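Local coordinates for dipicolinate synthase subunit A (PDB 3D4O), which is probably one of two subunits of dipicolinate synthase, the oxidoreductase that makes the dipicolinic acid stored in Bacillus spores, at residues H7-G12 with D52-N57; I62-S67 with C98-G103; T69-K74 with I104-L109; E89-T94 with Q111-T116; V240-S245 with A262-G267. One frame throughout, in Å; residues are numbered along the deposited sequence.

Contact 1: residues H7-G12 with D52-N57; sequences HVVIIG and DEVDWN
Val9 and Ile11, two residues apart on strand 7-11, meet the indole of Trp56 at its benzene end. Ile11 CD1 comes to the ring edge, near the ring plane and 4.2 Å from Trp56 CH2, with the two side chains crossing at about a right angle. Val9 CG1 reaches Trp56 CZ3 obliquely, also at 4.2 Å. The second branch of Val9 turns to the neighbouring valine, and Val9 CG2 lies 4.3 Å from Val54 CG1. At the start of the strand the His7 ring brings its NE2 edge to 4.3 Å from Asp55 O, a loose approach.

The indole is placed from within its own loop. The Trp56 CB leaves the backbone away from the strand, and a chi1 of -58°, with CG beside the backbone N, carries the ring back toward the strand. There Val54 CG1 sits over the ring centre, 3.4 Å above the plane, so that Val54 touches both Val9 and the indole face. A weak backbone bond from Trp56 N to Val54 O spans the bend. Further out, Ile62 of the adjacent strand 61-63 packs against Val9, Ile11 and Trp56. At the polar end, Asp55 OD2 bonds to Thr58 OG1 and His7 N to Asp60 OD2, which ties the loop to the start of the strand.

The contact is apolar and largely buried. It belongs to a Rossmann-type sheet, where the connection leaving the third strand, 46-49, packs against the central first strand, 7-11, before the chain enters the fourth, 61-63.

Contact 2: residues I62-S67 with C98-G103; sequences ILLPIS and CVVYSG. With EDO (1,2-ethanediol), chain M.
Ile62 and Leu63 pair in parallel with Val100 and Tyr101, the two segments running within 17° of each other, and three backbone bonds join them: Ile62 N to Val99 O, Tyr101 N to Ile62 O (2.7 Å) and Leu64 N to Tyr101 O. Ile62 CG1 lies 3.9 Å from Cys98 SG; on the face of Ile62 and Val100 the Leu64 and Val100 side chains cross, with Leu64 CD1 4.1 Å from Val100 CG1. On the other face Leu63 and Tyr101 point the same way, side by side, with Leu63 CD1 3.7 Å from Tyr101 CD1.

Past the strand ends the backbones draw together. Ile66 O stands 3.1 Å from Gly103 CA, where a side chain would collide with that oxygen. Ile66 doubles back at chi2 (-59°), laying CD1 3.5 Å from Gly103 CA; its side chain also packs on Leu281 of helix 274-289. Cutting this residue back to an alanine would probably leave a gap beside Gly103 and Leu281.

A 1,2-ethanediol, probably from the crystallisation liquor, gives both hydroxyls to Leu64 O, its O1 and its O2 each 2.7 Å away. The diol thus marks a backbone carbonyl at the end of the strand pairing that can accept hydroxyl donors.

Contact 3: residues T69-K74 with I104-L109; sequences TNEAGK and ISNTYL
Tyr108, in the first turn of helix 107-116, lies against the type I turn from Asn70 to Gly73. Its CG stands anti to the backbone N (chi1 172°), which sends the ring out against that turn. At the root, Tyr108 CB is 3.2 Å from Glu71 OE1; one atom further, Tyr108 CG lies 3.3 Å from Glu71 O. Tyr108 CD1 comes within 3.7 Å of Thr69 OG1, which approaches the ring obliquely, the two side chains crossing at about a right angle. One ring face is covered by backbone, with Gly73 N 3.6 Å above its centre and Ala72 C nearer the rim. At the tip the hydroxyl bonds to Leu86 O.

Glu71 makes the polar half of the contact. Bent at chi2 (-62°), it brings OE1 to two donors of the helix start. Tyr108 N meets the syn lone pair of Glu71 OE1 at 3.0 Å, while Thr107 OG1 donates to the same oxygen from above the carboxylate plane, at 2.8 Å. The carboxylate also stacks on the Asn106 amide, their planes 26° apart. Asn106 is the N-cap, its OD1 accepting from Leu109 N at 2.7 Å. On the turn side, Asn70 OD1 accepts from Ala72 N, an Asx turn, and from Lys74 N on the opposite face of its plane.

A carboxylate at the positive end of a helix, gripped by a backbone N-H and a hydroxyl, would probably be favoured in its charged form.

Contact 4: residues E89-T94 with Q111-T116; sequences EMIEKT and QCMKKT
Ile91 and Thr116 bring together the ends of helices 88-92 and 107-116, neighbouring helices of the Rossmann-type N-terminal domain that pack beside each other against one side of its parallel sheet. Within segment 89-94, Glu89 O receives a weak bond from Lys93 NZ. Met90, a selenomethionine, turns the other way, toward Ile51 and Trp56.

Ile91 carries most of the contact. Its side chain crosses Thr116 at about a right angle, with CG2, anti to the backbone N, 3.4 Å from Thr116 OG1. The other branch extends along helix 107-116, ending with Ile91 CD1 4.3 Å from Cys112 CB. The methyl of selenomethionine Met113, folded back by bends at chi2 and chi3, also abuts this isoleucine, although the modelled spacing to CD1 is too short to be trusted. Arg118, beyond the second helix, covers Ile91 as well.

Glu92 adds backbone: its N is 4.4 Å from Thr116 CG2, where the two backbones come nearest, with the CA atoms of Glu92 and Thr116 5.6 Å apart. Thr94 then closes the turn, as both its N and its OG1 donate to Ile91 O, the hydroxyl from 2.5 Å; Thr94 OG1 in turn bonds with Arg118 NE.

The facing threonine is tied down in a similar way: Thr116 OG1 donates to Cys112 O at 2.6 Å from above the carbonyl plane, while Thr116 N reaches the same oxygen from the opposite face.

Contact 5: residues V240-S245 with A262-G267; sequences VIDLAS and ALLVPG
Asp242 OD1, at the end of a strand paired with Leu263 and Leu264, is gripped by Ala244 N at 3.0 Å, an Asx turn, and by Asn219 ND2. Its other oxygen, OD2, bonds with Gly249 N and Thr250 OG1. The carboxylate thus gathers three separate parts of the chain, and replacing it with an alanine would probably leave these donors without their acceptor and let the turn after the strand move.

The same residue is held through its backbone: Asp242 N donates to Leu263 O at 2.7 Å, and Asp242 O accepts from Val265 N. Leu263 N to Val240 O completes the parallel pairing. Asp242 and Leu264 run side by side, with Asp242 CG 4.1 Å from Leu264 CD1, which also reaches within 3.3 Å of Ala244 O. On this face Val240 CB meets Ala262 CB at 3.8 Å, and Phe252 of helix 252-257 packs on Asp242, Ala262 and Leu264. On the other face the Ile241 side chain crosses Val265 obliquely, their CG2 atoms 4.1 Å apart, and both pack on Met144 of helix 127-148.

Residues 240-242 and 262-264, their axes 12° apart, lie in the last beta-alpha-beta unit, built through helix 252-257, of a second Rossmann-type sheet.

Overall arrangement
From the N terminus, contact 1 closes the loop from the first strand through the second and third to the connection before strand 61-63. It ends before contact 2 opens, yet the two share a sheet, since Val9 and Ile11 bond to Leu63. Contacts 2, 3 and 4 cross along the chain: strand 61-63, the loop 69-74 and helix 88-92 find strand 99-102 and then the two ends of helix 107-116 in the same order. Contact 4 also leans on contact 1 through Trp56 and Lys93. Contact 5 follows in series, touching none of the others though its nearest atoms lie about 5 Å from contact 3, and joins the last two strands of the second sheet.

Contact 1: residues H7-G12 with D52-N57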
# COMPACT_ATOMS: atom_id res chain seq x y z
N HIS C 7 15.81 37.07 1.84
CA HIS C 7 14.39 37.04 2.18
C HIS C 7 13.64 36.22 1.18
O HIS C 7 13.62 36.53 -0.01
CB HIS C 7 13.84 38.46 2.27
CG HIS C 7 12.34 38.53 2.41
ND1 HIS C 7 11.60 37.54 3.03
CD2 HIS C 7 11.47 39.50 2.07
CE1 HIS C 7 10.33 37.89 3.02
NE2 HIS C 7 10.22 39.07 2.45
N VAL C 8 13.03 35.15 1.67
CA VAL C 8 12.24 34.26 0.83
C VAL C 8 10.79 34.16 1.30
O VAL C 8 10.47 34.21 2.49
CB VAL C 8 12.86 32.81 0.69
CG1 VAL C 8 14.39 32.87 0.60
CG2 VAL C 8 12.47 31.91 1.83
N VAL C 9 9.90 34.05 0.32
CA VAL C 9 8.50 33.83 0.59
C VAL C 9 8.21 32.40 0.16
O VAL C 9 8.55 31.97 -0.94
CB VAL C 9 7.55 34.85 -0.10
CG1 VAL C 9 7.66 34.78 -1.61
CG2 VAL C 9 6.10 34.60 0.32
N ILE C 10 7.64 31.69 1.12
CA ILE C 10 7.22 30.32 0.98
C ILE C 10 5.72 30.33 0.99
O ILE C 10 5.09 30.69 1.98
CB ILE C 10 7.77 29.44 2.13
CG1 ILE C 10 9.30 29.44 2.15
CG2 ILE C 10 7.28 28.00 2.01
CD1 ILE C 10 9.93 28.38 3.09
N ILE C 11 5.16 29.92 -0.13
CA ILE C 11 3.72 29.97 -0.37
C ILE C 11 3.18 28.59 -0.61
O ILE C 11 3.51 27.94 -1.59
CB ILE C 11 3.42 30.84 -1.60
CG1 ILE C 11 4.11 32.21 -1.45
CG2 ILE C 11 1.91 31.06 -1.78
CD1 ILE C 11 3.89 33.15 -2.62
N GLY C 12 2.36 28.16 0.33
CA GLY C 12 1.75 26.83 0.30
C GLY C 12 2.68 25.63 0.28
O GLY C 12 3.90 25.70 0.43
N ASP C 52 -1.61 38.96 0.66
CA ASP C 52 -1.82 40.40 0.46
C ASP C 52 -0.98 41.24 1.43
O ASP C 52 -1.01 42.46 1.37
CB ASP C 52 -3.31 40.78 0.58
CG ASP C 52 -3.88 40.57 1.97
OD1 ASP C 52 -4.50 39.51 2.20
OD2 ASP C 52 -3.69 41.43 2.86
N GLU C 53 -0.25 40.58 2.32
CA GLU C 53 0.58 41.30 3.32
C GLU C 53 2.07 41.18 2.99
O GLU C 53 2.92 41.74 3.68
CB GLU C 53 0.37 40.73 4.73
CG GLU C 53 -1.08 40.69 5.22
CD GLU C 53 -1.19 40.20 6.67
OE1 GLU C 53 -1.09 41.03 7.59
OE2 GLU C 53 -1.45 39.00 6.90
N VAL C 54 2.37 40.45 1.93
CA VAL C 54 3.76 40.18 1.51
C VAL C 54 4.43 41.47 1.04
O VAL C 54 3.81 42.31 0.40
CB VAL C 54 3.84 39.03 0.45
CG1 VAL C 54 5.27 38.78 -0.02
CG2 VAL C 54 3.27 37.73 1.02
N ASP C 55 5.69 41.61 1.43
CA ASP C 55 6.53 42.78 1.09
C ASP C 55 7.37 42.42 -0.12
O ASP C 55 8.58 42.18 -0.02
CB ASP C 55 7.42 43.15 2.28
CG ASP C 55 8.37 44.30 1.99
OD1 ASP C 55 8.08 45.15 1.13
OD2 ASP C 55 9.43 44.34 2.65
N TRP C 56 6.71 42.44 -1.27
CA TRP C 56 7.28 41.93 -2.53
C TRP C 56 8.60 42.53 -2.96
O TRP C 56 9.43 41.82 -3.51
CB TRP C 56 6.29 42.00 -3.71
CG TRP C 56 5.02 41.25 -3.46
CD1 TRP C 56 3.79 41.79 -3.13
CD2 TRP C 56 4.85 39.84 -3.43
NE1 TRP C 56 2.87 40.79 -2.94
CE2 TRP C 56 3.50 39.58 -3.12
CE3 TRP C 56 5.71 38.76 -3.66
CZ2 TRP C 56 2.99 38.30 -3.03
CZ3 TRP C 56 5.19 37.48 -3.58
CH2 TRP C 56 3.85 37.26 -3.25
N ASN C 57 8.80 43.82 -2.72
CA ASN C 57 10.03 44.49 -3.21
C ASN C 57 11.29 44.20 -2.37
O ASN C 57 12.34 44.79 -2.61
CB ASN C 57 9.82 46.00 -3.52
CG ASN C 57 9.36 46.81 -2.35
OD1 ASN C 57 9.55 46.41 -1.20
ND2 ASN C 57 8.75 47.96 -2.63

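Contact 2: residues I62-S67 with C98-G103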
# COMPACT_ATOMS: atom_id res chain seq x y z
N ILE C 62 10.83 33.32 -4.32
CA ILE C 62 9.50 32.79 -4.12
C ILE C 62 9.51 31.29 -4.29
O ILE C 62 9.86 30.79 -5.34
CB ILE C 62 8.52 33.43 -5.10
CG1 ILE C 62 8.54 34.95 -4.92
CG2 ILE C 62 7.11 32.82 -4.94
CD1 ILE C 62 7.53 35.69 -5.75
N LEU C 63 9.12 30.59 -3.23
CA LEU C 63 9.08 29.14 -3.22
C LEU C 63 7.66 28.65 -3.25
O LEU C 63 6.88 28.82 -2.30
CB LEU C 63 9.81 28.55 -1.99
CG LEU C 63 11.35 28.41 -1.97
CD1 LEU C 63 12.08 29.60 -2.55
CD2 LEU C 63 11.85 28.13 -0.54
N LEU C 64 7.35 28.02 -4.37
CA LEU C 64 6.05 27.43 -4.59
C LEU C 64 6.11 25.94 -4.35
O LEU C 64 7.19 25.34 -4.35
CB LEU C 64 5.57 27.70 -6.01
CG LEU C 64 5.44 29.15 -6.46
CD1 LEU C 64 4.88 29.23 -7.84
CD2 LEU C 64 4.56 29.90 -5.46
N PRO C 65 4.95 25.31 -4.14
CA PRO C 65 4.96 23.88 -3.97
C PRO C 65 5.48 23.18 -5.21
O PRO C 65 5.67 23.80 -6.25
CB PRO C 65 3.47 23.52 -3.81
CG PRO C 65 2.81 24.78 -3.45
CD PRO C 65 3.59 25.86 -4.06
N ILE C 66 5.67 21.88 -5.10
CA ILE C 66 6.15 21.10 -6.24
C ILE C 66 5.17 21.25 -7.40
O ILE C 66 5.56 21.33 -8.55
CB ILE C 66 6.38 19.62 -5.87
CG1 ILE C 66 7.69 19.48 -5.08
CG2 ILE C 66 6.43 18.75 -7.08
CD1 ILE C 66 8.93 19.97 -5.80
N SER C 67 3.90 21.33 -7.06
CA SER C 67 2.81 21.44 -8.07
C SER C 67 2.73 22.82 -8.72
O SER C 67 2.03 23.00 -9.71
CB SER C 67 1.46 21.12 -7.43
OG SER C 67 1.23 21.95 -6.28
N CYS C 98 14.95 38.51 -8.15
CA CYS C 98 14.07 37.51 -7.51
C CYS C 98 13.85 36.32 -8.40
O CYS C 98 13.59 36.44 -9.59
CB CYS C 98 12.71 38.12 -7.11
SG CYS C 98 11.60 36.97 -6.16
N VAL C 99 13.96 35.15 -7.80
CA VAL C 99 13.78 33.87 -8.48
C VAL C 99 12.63 33.08 -7.86
O VAL C 99 12.45 33.03 -6.64
CB VAL C 99 15.09 33.01 -8.45
CG1 VAL C 99 14.89 31.66 -9.10
CG2 VAL C 99 16.22 33.77 -9.10
N VAL C 100 11.86 32.47 -8.75
CA VAL C 100 10.74 31.66 -8.36
C VAL C 100 11.15 30.23 -8.52
O VAL C 100 11.70 29.85 -9.54
CB VAL C 100 9.54 31.91 -9.27
CG1 VAL C 100 8.37 31.09 -8.78
CG2 VAL C 100 9.21 33.39 -9.28
N TYR C 101 10.88 29.45 -7.48
CA TYR C 101 11.19 28.01 -7.47
C TYR C 101 9.95 27.15 -7.40
O TYR C 101 9.07 27.34 -6.57
CB TYR C 101 12.11 27.61 -6.27
CG TYR C 101 13.52 28.14 -6.35
CD1 TYR C 101 13.85 29.39 -5.83
CD2 TYR C 101 14.54 27.38 -6.94
CE1 TYR C 101 15.15 29.88 -5.91
CE2 TYR C 101 15.83 27.86 -7.03
CZ TYR C 101 16.13 29.11 -6.52
OH TYR C 101 17.41 29.60 -6.58
N SER C 102 9.89 26.18 -8.27
CA SER C 102 8.76 25.25 -8.28
C SER C 102 9.28 23.83 -8.51
O SER C 102 10.48 23.57 -8.62
CB SER C 102 7.76 25.66 -9.37
OG SER C 102 6.57 24.90 -9.32
N GLY C 103 8.34 22.90 -8.59
CA GLY C 103 8.65 21.51 -8.93
C GLY C 103 8.47 21.50 -10.44
O GLY C 103 9.42 21.32 -11.22
C1 EDO M . 10.01 23.15 -3.81
O1 EDO M . 8.59 23.10 -4.02
C2 EDO M . 10.61 24.47 -4.31
O2 EDO M . 9.85 25.56 -3.79

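Contact 3: residues T69-K74 with I104-L109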
# COMPACT_ATOMS: atom_id res chain seq x y z
N THR C 69 1.41 26.35 -9.35
CA THR C 69 0.06 26.93 -9.21
C THR C 69 -0.84 26.21 -10.19
O THR C 69 -0.38 25.39 -10.96
CB THR C 69 -0.04 28.45 -9.57
OG1 THR C 69 0.19 28.62 -10.97
CG2 THR C 69 0.95 29.29 -8.80
N ASN C 70 -2.13 26.49 -10.16
CA ASN C 70 -3.01 25.92 -11.20
C ASN C 70 -3.10 26.97 -12.28
O ASN C 70 -2.45 28.02 -12.19
CB ASN C 70 -4.38 25.47 -10.70
CG ASN C 70 -5.31 26.61 -10.31
OD1 ASN C 70 -4.99 27.79 -10.38
ND2 ASN C 70 -6.50 26.23 -9.88
N GLU C 71 -3.95 26.73 -13.26
CA GLU C 71 -4.04 27.64 -14.42
C GLU C 71 -4.60 28.99 -14.07
O GLU C 71 -4.56 29.91 -14.88
CB GLU C 71 -4.83 27.02 -15.56
CG GLU C 71 -4.15 25.78 -16.17
CD GLU C 71 -2.78 26.10 -16.78
OE1 GLU C 71 -2.45 27.30 -16.92
OE2 GLU C 71 -2.04 25.15 -17.14
N ALA C 72 -5.10 29.12 -12.84
CA ALA C 72 -5.70 30.38 -12.37
C ALA C 72 -4.78 31.07 -11.38
O ALA C 72 -5.10 32.11 -10.83
CB ALA C 72 -7.05 30.11 -11.75
N GLY C 73 -3.63 30.46 -11.17
CA GLY C 73 -2.59 31.01 -10.30
C GLY C 73 -2.79 30.64 -8.86
O GLY C 73 -2.12 31.19 -7.99
N LYS C 74 -3.70 29.71 -8.63
CA LYS C 74 -4.03 29.24 -7.28
C LYS C 74 -2.99 28.26 -6.73
O LYS C 74 -2.59 27.32 -7.41
CB LYS C 74 -5.46 28.69 -7.22
CG LYS C 74 -5.99 28.53 -5.79
CD LYS C 74 -6.04 27.08 -5.33
CE LYS C 74 -7.49 26.59 -5.28
NZ LYS C 74 -8.26 27.34 -4.24
N ILE C 104 7.23 21.77 -10.81
CA ILE C 104 6.81 21.87 -12.20
C ILE C 104 6.17 23.20 -12.44
O ILE C 104 5.99 24.01 -11.53
CB ILE C 104 5.78 20.76 -12.62
CG1 ILE C 104 4.44 20.92 -11.90
CG2 ILE C 104 6.32 19.35 -12.35
CD1 ILE C 104 3.56 19.64 -11.98
N SER C 105 5.81 23.43 -13.69
CA SER C 105 5.10 24.65 -14.06
C SER C 105 3.91 24.31 -14.94
O SER C 105 3.49 23.16 -15.05
CB SER C 105 6.01 25.64 -14.80
OG SER C 105 5.38 26.92 -14.96
N ASN C 106 3.37 25.36 -15.51
CA ASN C 106 2.27 25.25 -16.47
C ASN C 106 2.21 26.51 -17.31
O ASN C 106 3.03 27.41 -17.16
CB ASN C 106 0.93 24.97 -15.82
CG ASN C 106 0.49 26.06 -14.89
OD1 ASN C 106 1.07 27.14 -14.85
ND2 ASN C 106 -0.55 25.78 -14.12
N THR C 107 1.20 26.58 -18.15
CA THR C 107 1.09 27.68 -19.09
C THR C 107 0.90 29.00 -18.35
O THR C 107 1.56 30.00 -18.65
CB THR C 107 -0.02 27.43 -20.13
OG1 THR C 107 -1.26 27.20 -19.45
CG2 THR C 107 0.29 26.19 -20.97
N TYR C 108 0.03 28.98 -17.35
CA TYR C 108 -0.27 30.19 -16.57
C TYR C 108 0.96 30.71 -15.90
O TYR C 108 1.28 31.89 -15.96
CB TYR C 108 -1.28 29.93 -15.45
CG TYR C 108 -1.46 31.11 -14.51
CD1 TYR C 108 -0.66 31.27 -13.37
CD2 TYR C 108 -2.44 32.06 -14.73
CE1 TYR C 108 -0.84 32.36 -12.51
CE2 TYR C 108 -2.62 33.14 -13.89
CZ TYR C 108 -1.83 33.28 -12.78
OH TYR C 108 -2.03 34.37 -11.95
N LEU C 109 1.62 29.80 -15.20
CA LEU C 109 2.81 30.17 -14.43
C LEU C 109 3.91 30.62 -15.37
O LEU C 109 4.57 31.64 -15.13
CB LEU C 109 3.27 29.02 -13.52
CG LEU C 109 4.38 29.40 -12.53
CD1 LEU C 109 3.91 30.63 -11.72
CD2 LEU C 109 4.75 28.23 -11.62

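Contact 4: residues E89-T94 with Q111-T116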
# COMPACT_ATOMS: atom_id res chain seq x y z
N GLU C 89 0.90 40.87 -10.78
CA GLU C 89 1.07 42.14 -10.10
C GLU C 89 2.01 41.96 -8.95
O GLU C 89 2.86 42.80 -8.69
CB GLU C 89 -0.28 42.71 -9.61
N MSE C 90 1.88 40.84 -8.27
CA MSE C 90 2.72 40.54 -7.11
C MSE C 90 4.16 40.33 -7.54
O MSE C 90 5.09 40.86 -6.96
CB MSE C 90 2.22 39.28 -6.40
CG MSE C 90 0.89 39.49 -5.71
SE MSE C 90 0.01 37.85 -5.08
CE MSE C 90 -1.67 38.76 -4.61
N ILE C 91 4.31 39.58 -8.62
CA ILE C 91 5.63 39.17 -9.11
C ILE C 91 6.48 40.32 -9.63
O ILE C 91 7.70 40.30 -9.49
CB ILE C 91 5.48 38.01 -10.12
CG1 ILE C 91 4.94 36.80 -9.35
CG2 ILE C 91 6.82 37.61 -10.74
CD1 ILE C 91 4.56 35.63 -10.19
N GLU C 92 5.81 41.36 -10.14
CA GLU C 92 6.49 42.53 -10.74
C GLU C 92 6.98 43.48 -9.65
O GLU C 92 7.78 44.40 -9.91
CB GLU C 92 5.55 43.32 -11.66
CG GLU C 92 4.72 44.37 -10.92
CD GLU C 92 3.57 44.87 -11.70
OE1 GLU C 92 3.49 44.55 -12.91
OE2 GLU C 92 2.74 45.57 -11.09
N LYS C 93 6.43 43.29 -8.46
CA LYS C 93 6.83 44.10 -7.30
C LYS C 93 8.13 43.57 -6.76
O LYS C 93 8.79 44.25 -5.99
CB LYS C 93 5.79 44.14 -6.17
CG LYS C 93 4.85 45.35 -6.19
CD LYS C 93 3.49 45.06 -6.80
CE LYS C 93 2.67 44.13 -5.90
NZ LYS C 93 1.34 43.73 -6.46
N THR C 94 8.52 42.36 -7.17
CA THR C 94 9.76 41.75 -6.66
C THR C 94 10.99 42.43 -7.27
O THR C 94 10.88 43.14 -8.27
CB THR C 94 9.81 40.22 -6.87
OG1 THR C 94 9.88 39.91 -8.27
CG2 THR C 94 8.58 39.53 -6.24
N GLN C 111 3.59 31.90 -18.20
CA GLN C 111 3.17 33.17 -18.81
C GLN C 111 3.45 34.33 -17.87
O GLN C 111 3.75 35.45 -18.32
CB GLN C 111 1.69 33.16 -19.18
N CYS C 112 3.36 34.08 -16.57
CA CYS C 112 3.59 35.16 -15.59
C CYS C 112 5.03 35.54 -15.62
O CYS C 112 5.40 36.71 -15.65
CB CYS C 112 3.29 34.72 -14.15
SG CYS C 112 1.54 34.54 -13.73
N MSE C 113 5.84 34.50 -15.61
CA MSE C 113 7.30 34.62 -15.57
C MSE C 113 7.77 35.31 -16.80
O MSE C 113 8.67 36.14 -16.76
CB MSE C 113 7.98 33.26 -15.50
CG MSE C 113 7.71 32.49 -14.22
SE MSE C 113 8.20 33.52 -12.66
CE MSE C 113 6.55 34.44 -12.30
N LYS C 114 7.10 34.96 -17.89
CA LYS C 114 7.44 35.47 -19.22
C LYS C 114 7.30 36.96 -19.22
O LYS C 114 8.25 37.69 -19.44
CB LYS C 114 6.52 34.87 -20.29
N LYS C 115 6.09 37.38 -18.90
CA LYS C 115 5.71 38.79 -18.91
C LYS C 115 6.36 39.64 -17.84
O LYS C 115 6.51 40.86 -18.01
CB LYS C 115 4.19 38.94 -18.80
N THR C 116 6.75 39.02 -16.72
CA THR C 116 7.33 39.77 -15.59
C THR C 116 8.85 39.75 -15.65
O THR C 116 9.53 40.45 -14.89
CB THR C 116 6.86 39.24 -14.23
OG1 THR C 116 7.20 37.86 -14.11
CG2 THR C 116 5.34 39.43 -14.08

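Contact 5: residues V240-S245 with A262-G267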
# COMPACT_ATOMS: atom_id res chain seq x y z
N VAL C 240 -6.20 1.58 -13.01
CA VAL C 240 -5.27 2.46 -13.71
C VAL C 240 -4.81 3.57 -12.77
O VAL C 240 -5.61 4.34 -12.29
CB VAL C 240 -5.89 3.17 -14.93
CG1 VAL C 240 -4.88 4.20 -15.48
CG2 VAL C 240 -6.33 2.16 -16.03
N ILE C 241 -3.51 3.62 -12.52
CA ILE C 241 -2.93 4.65 -11.68
C ILE C 241 -2.14 5.58 -12.60
O ILE C 241 -1.16 5.16 -13.20
CB ILE C 241 -2.01 4.06 -10.57
CG1 ILE C 241 -2.81 3.21 -9.56
CG2 ILE C 241 -1.36 5.18 -9.76
CD1 ILE C 241 -1.91 2.53 -8.47
N ASP C 242 -2.63 6.81 -12.75
CA ASP C 242 -2.01 7.81 -13.65
C ASP C 242 -1.15 8.80 -12.88
O ASP C 242 -1.63 9.66 -12.12
CB ASP C 242 -3.05 8.50 -14.50
CG ASP C 242 -2.46 9.14 -15.73
OD1 ASP C 242 -1.22 9.28 -15.83
OD2 ASP C 242 -3.25 9.52 -16.59
N LEU C 243 0.16 8.63 -13.09
CA LEU C 243 1.17 9.39 -12.43
C LEU C 243 1.59 10.59 -13.26
O LEU C 243 2.28 11.46 -12.77
CB LEU C 243 2.40 8.51 -12.13
CG LEU C 243 2.19 7.37 -11.14
CD1 LEU C 243 3.50 6.67 -10.93
CD2 LEU C 243 1.62 7.91 -9.82
N ALA C 244 1.17 10.63 -14.53
CA ALA C 244 1.54 11.76 -15.39
C ALA C 244 0.91 13.06 -14.87
O ALA C 244 -0.20 13.09 -14.30
CB ALA C 244 1.14 11.50 -16.84
N SER C 245 1.62 14.16 -15.06
CA SER C 245 1.11 15.48 -14.67
C SER C 245 -0.22 15.76 -15.34
O SER C 245 -0.43 15.39 -16.48
CB SER C 245 2.09 16.60 -15.02
OG SER C 245 2.28 16.71 -16.43
N ALA C 262 -9.96 4.40 -12.53
CA ALA C 262 -8.78 5.13 -12.95
C ALA C 262 -8.61 6.39 -12.11
O ALA C 262 -9.55 7.16 -11.96
CB ALA C 262 -8.89 5.48 -14.42
N LEU C 263 -7.42 6.59 -11.59
CA LEU C 263 -7.11 7.75 -10.75
C LEU C 263 -5.87 8.52 -11.20
O LEU C 263 -4.85 7.94 -11.59
CB LEU C 263 -6.89 7.29 -9.29
CG LEU C 263 -7.97 6.51 -8.53
CD1 LEU C 263 -7.44 6.10 -7.18
CD2 LEU C 263 -9.22 7.35 -8.34
N LEU C 264 -5.99 9.85 -11.15
CA LEU C 264 -4.89 10.77 -11.44
C LEU C 264 -4.30 11.06 -10.06
O LEU C 264 -4.91 11.74 -9.25
CB LEU C 264 -5.39 12.04 -12.15
CG LEU C 264 -4.37 13.08 -12.62
CD1 LEU C 264 -3.41 12.52 -13.65
CD2 LEU C 264 -5.08 14.29 -13.19
N VAL C 265 -3.10 10.56 -9.80
CA VAL C 265 -2.52 10.59 -8.44
C VAL C 265 -1.22 11.39 -8.26
O VAL C 265 -0.12 10.83 -8.28
CB VAL C 265 -2.23 9.16 -7.98
CG1 VAL C 265 -1.72 9.18 -6.55
CG2 VAL C 265 -3.50 8.26 -8.10
N PRO C 266 -1.34 12.71 -8.08
CA PRO C 266 -0.13 13.49 -7.81
C PRO C 266 0.19 13.60 -6.34
O PRO C 266 -0.61 13.24 -5.50
CB PRO C 266 -0.51 14.87 -8.32
CG PRO C 266 -1.99 14.97 -8.01
CD PRO C 266 -2.53 13.56 -8.23
N GLY C 267 1.38 14.10 -6.07
CA GLY C 267 1.82 14.44 -4.72
C GLY C 267 2.13 13.28 -3.80
O GLY C 267 2.27 13.48 -2.60